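Local coordinates for membrane protein (Acinetobacter baumannii AB307-0294, PDB 5DL5) that forms an outer-membrane beta-barrel channel of the OprD porin family and probably lets small solutes, antibiotics among them, across the outer membrane, at residues 54-58 against 142-146. Sequence-based numbering, arbitrary orientation.
Sequences AQSAI and MVPEY. With C8E ((hydroxyethyloxy)tri(ethyloxy)octane), chain C.
M142 lays its thioether along the inner side of the barrel strand at A54 and S56, and the way its chain folds illustrates how an inward-folded porin loop can pack on one wall strand without a direct hydrogen bond to it. Successive bends at chi2 (-59°) and chi3 (-52°) curl the chain so that methyl CE ends 3.3 Å from A54 O and 3.4 Å from S56 OG, while SD rests 4.0 Å from A54 CB. V143 follows, its CG1 set 3.4 Å from the same S56 OG. I58 closes the row: its CD1 sits 3.3 Å from M142 O, and its CG2 reaches toward P144, 3.9 Å from CD. Behind this layer, S56 OG is hydrogen-bonded to S81 on the adjoining strand, and R109 holds P144 O, which also lies over one face of the Y146 ring; the phenol itself bonds to D79. On the outer side, the detergent C8E runs past Q55, with its C19 3.6 Å from Q55 CG. No hydrogen bond links 54-58 to 142-146, so van der Waals packing, including methyl groups set against carbonyl and hydroxyl oxygens, joins them directly, while polar bonds to neighbouring strands help fix the loop's position inside the barrel.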
ATOM      1  N   ALA A  54      -5.638  -8.608 -16.821  1.00 31.42           N
ATOM      2  CA  ALA A  54      -4.242  -8.614 -17.203  1.00 30.25           C
ATOM      3  C   ALA A  54      -3.394  -9.740 -16.562  1.00 32.82           C
ATOM      4  O   ALA A  54      -3.857 -10.400 -15.617  1.00 32.37           O
ATOM      5  CB  ALA A  54      -3.633  -7.229 -16.939  1.00 31.33           C
ATOM      6  N   GLN A  55      -2.250 -10.062 -17.210  1.00 31.91           N
ATOM      7  CA  GLN A  55      -1.300 -11.055 -16.765  1.00 33.58           C
ATOM      8  C   GLN A  55       0.046 -10.383 -16.624  1.00 33.82           C
ATOM      9  O   GLN A  55       0.451  -9.638 -17.543  1.00 33.49           O
ATOM     10  CB  GLN A  55      -1.188 -12.176 -17.784  1.00 35.46           C
ATOM     11  CG  GLN A  55      -0.116 -13.209 -17.452  1.00 36.76           C
ATOM     12  CD  GLN A  55      -0.455 -14.052 -16.261  1.00 37.63           C
ATOM     13  OE1 GLN A  55      -1.582 -14.562 -16.202  1.00 39.74           O
ATOM     14  NE2 GLN A  55       0.458 -14.144 -15.259  1.00 36.90           N
ATOM     15  N   SER A  56       0.740 -10.644 -15.514  1.00 31.68           N
ATOM     16  CA  SER A  56       2.056 -10.041 -15.268  1.00 33.06           C
ATOM     17  C   SER A  56       3.006 -11.099 -14.917  1.00 33.75           C
ATOM     18  O   SER A  56       2.629 -12.147 -14.378  1.00 37.13           O
ATOM     19  CB  SER A  56       2.001  -9.111 -14.028  1.00 35.11           C
ATOM     20  OG  SER A  56       1.294  -8.005 -14.529  1.00 41.60           O
ATOM     21  N   ALA A  57       4.271 -10.772 -15.137  1.00 33.35           N
ATOM     22  CA  ALA A  57       5.389 -11.567 -14.592  1.00 35.01           C
ATOM     23  C   ALA A  57       6.303 -10.565 -13.885  1.00 34.05           C
ATOM     24  O   ALA A  57       6.818  -9.652 -14.512  1.00 34.99           O
ATOM     25  CB  ALA A  57       6.166 -12.317 -15.663  1.00 35.81           C
ATOM     26  N   ILE A  58       6.535 -10.786 -12.598  1.00 34.33           N
ATOM     27  CA  ILE A  58       7.229  -9.756 -11.782  1.00 33.81           C
ATOM     28  C   ILE A  58       8.504 -10.409 -11.318  1.00 35.76           C
ATOM     29  O   ILE A  58       8.454 -11.441 -10.664  1.00 34.75           O
ATOM     30  CB  ILE A  58       6.398  -9.359 -10.577  1.00 34.98           C
ATOM     31  CG1 ILE A  58       5.014  -8.763 -11.076  1.00 34.42           C
ATOM     32  CG2 ILE A  58       7.248  -8.389  -9.709  1.00 37.97           C
ATOM     33  CD1 ILE A  58       3.871  -9.000 -10.114  1.00 36.77           C
ATOM     34  N   MET A 142      -1.494  -4.917 -10.512  1.00 31.82           N
ATOM     35  CA  MET A 142      -0.802  -5.982 -11.293  1.00 33.88           C
ATOM     36  C   MET A 142       0.683  -6.125 -10.971  1.00 35.32           C
ATOM     37  O   MET A 142       1.228  -7.256 -10.903  1.00 38.56           O
ATOM     38  CB  MET A 142      -0.976  -5.805 -12.755  1.00 31.24           C
ATOM     39  CG  MET A 142      -2.374  -5.975 -13.271  1.00 33.79           C
ATOM     40  SD  MET A 142      -3.166  -7.558 -12.969  1.00 33.91           S
ATOM     41  CE  MET A 142      -1.920  -8.698 -13.606  1.00 36.04           C
ATOM     42  N   VAL A 143       1.306  -4.983 -10.815  1.00 33.25           N
ATOM     43  CA  VAL A 143       2.747  -4.893 -10.691  1.00 33.25           C
ATOM     44  C   VAL A 143       3.112  -3.832  -9.614  1.00 33.10           C
ATOM     45  O   VAL A 143       2.380  -2.912  -9.386  1.00 32.43           O
ATOM     46  CB  VAL A 143       3.438  -4.546 -12.049  1.00 33.06           C
ATOM     47  CG1 VAL A 143       3.251  -5.689 -13.022  1.00 35.63           C
ATOM     48  CG2 VAL A 143       2.869  -3.285 -12.702  1.00 36.79           C
ATOM     49  N   PRO A 144       4.339  -3.918  -9.077  1.00 35.51           N
ATOM     50  CA  PRO A 144       4.728  -2.978  -7.985  1.00 32.99           C
ATOM     51  C   PRO A 144       5.102  -1.646  -8.469  1.00 29.68           C
ATOM     52  O   PRO A 144       5.556  -1.425  -9.589  1.00 29.38           O
ATOM     53  CB  PRO A 144       5.857  -3.711  -7.229  1.00 33.85           C
ATOM     54  CG  PRO A 144       6.271  -4.882  -8.135  1.00 38.44           C
ATOM     55  CD  PRO A 144       5.282  -5.039  -9.251  1.00 32.56           C
ATOM     56  N   GLU A 145       4.823  -0.700  -7.631  1.00 28.47           N
ATOM     57  CA  GLU A 145       5.304   0.643  -7.791  1.00 28.52           C
ATOM     58  C   GLU A 145       6.800   0.717  -7.458  1.00 28.87           C
ATOM     59  O   GLU A 145       7.243   0.042  -6.507  1.00 29.50           O
ATOM     60  CB  GLU A 145       4.468   1.562  -6.868  1.00 27.35           C
ATOM     61  CG  GLU A 145       4.919   3.022  -6.817  1.00 28.09           C
ATOM     62  CD  GLU A 145       4.087   3.867  -5.867  1.00 30.74           C
ATOM     63  OE1 GLU A 145       3.263   3.274  -5.109  1.00 28.58           O
ATOM     64  OE2 GLU A 145       4.167   5.119  -6.053  1.00 35.82           O
ATOM     65  N   TYR A 146       7.572   1.438  -8.291  1.00 27.07           N
ATOM     66  CA  TYR A 146       9.028   1.545  -8.104  1.00 27.83           C
ATOM     67  C   TYR A 146       9.466   2.892  -7.743  1.00 28.83           C
ATOM     68  O   TYR A 146       9.046   3.879  -8.338  1.00 32.32           O
ATOM     69  CB  TYR A 146       9.879   1.092  -9.370  1.00 29.21           C
ATOM     70  CG  TYR A 146       9.624  -0.376  -9.788  1.00 30.65           C
ATOM     71  CD1 TYR A 146       9.847  -1.391  -8.920  1.00 31.32           C
ATOM     72  CD2 TYR A 146       9.099  -0.728 -11.038  1.00 31.60           C
ATOM     73  CE1 TYR A 146       9.625  -2.701  -9.240  1.00 31.93           C
ATOM     74  CE2 TYR A 146       8.892  -2.079 -11.414  1.00 31.24           C
ATOM     75  CZ  TYR A 146       9.122  -3.051 -10.482  1.00 31.90           C
ATOM     76  OH  TYR A 146       8.979  -4.419 -10.684  1.00 34.10           O
TER
HETATM   77  C8  C8E C 502       7.094  -4.316 -23.202  1.00 59.05           C
HETATM   78  O9  C8E C 502       6.597  -5.612 -23.524  1.00 58.68           O
HETATM   79  C10 C8E C 502       6.157  -6.445 -22.427  1.00 64.96           C
HETATM   80  C11 C8E C 502       5.987  -7.896 -22.859  1.00 62.78           C
HETATM   81  O12 C8E C 502       5.771  -8.766 -21.736  1.00 66.70           O
HETATM   82  C13 C8E C 502       6.658  -9.899 -21.670  1.00 69.68           C
HETATM   83  C14 C8E C 502       6.279 -10.908 -20.579  1.00 67.30           C
HETATM   84  O15 C8E C 502       4.883 -11.127 -20.647  1.00 65.87           O
HETATM   85  C16 C8E C 502       4.222 -11.529 -19.439  1.00 57.48           C
HETATM   86  C17 C8E C 502       4.655 -12.914 -19.057  1.00 59.41           C
HETATM   87  O18 C8E C 502       3.605 -13.516 -18.284  1.00 56.86           O
HETATM   88  C19 C8E C 502       2.847 -14.432 -19.087  1.00 54.16           C
HETATM   89  C20 C8E C 502       3.057 -15.840 -18.677  1.00 53.72           C
HETATM   90  O21 C8E C 502       1.987 -16.536 -19.311  1.00 70.55           O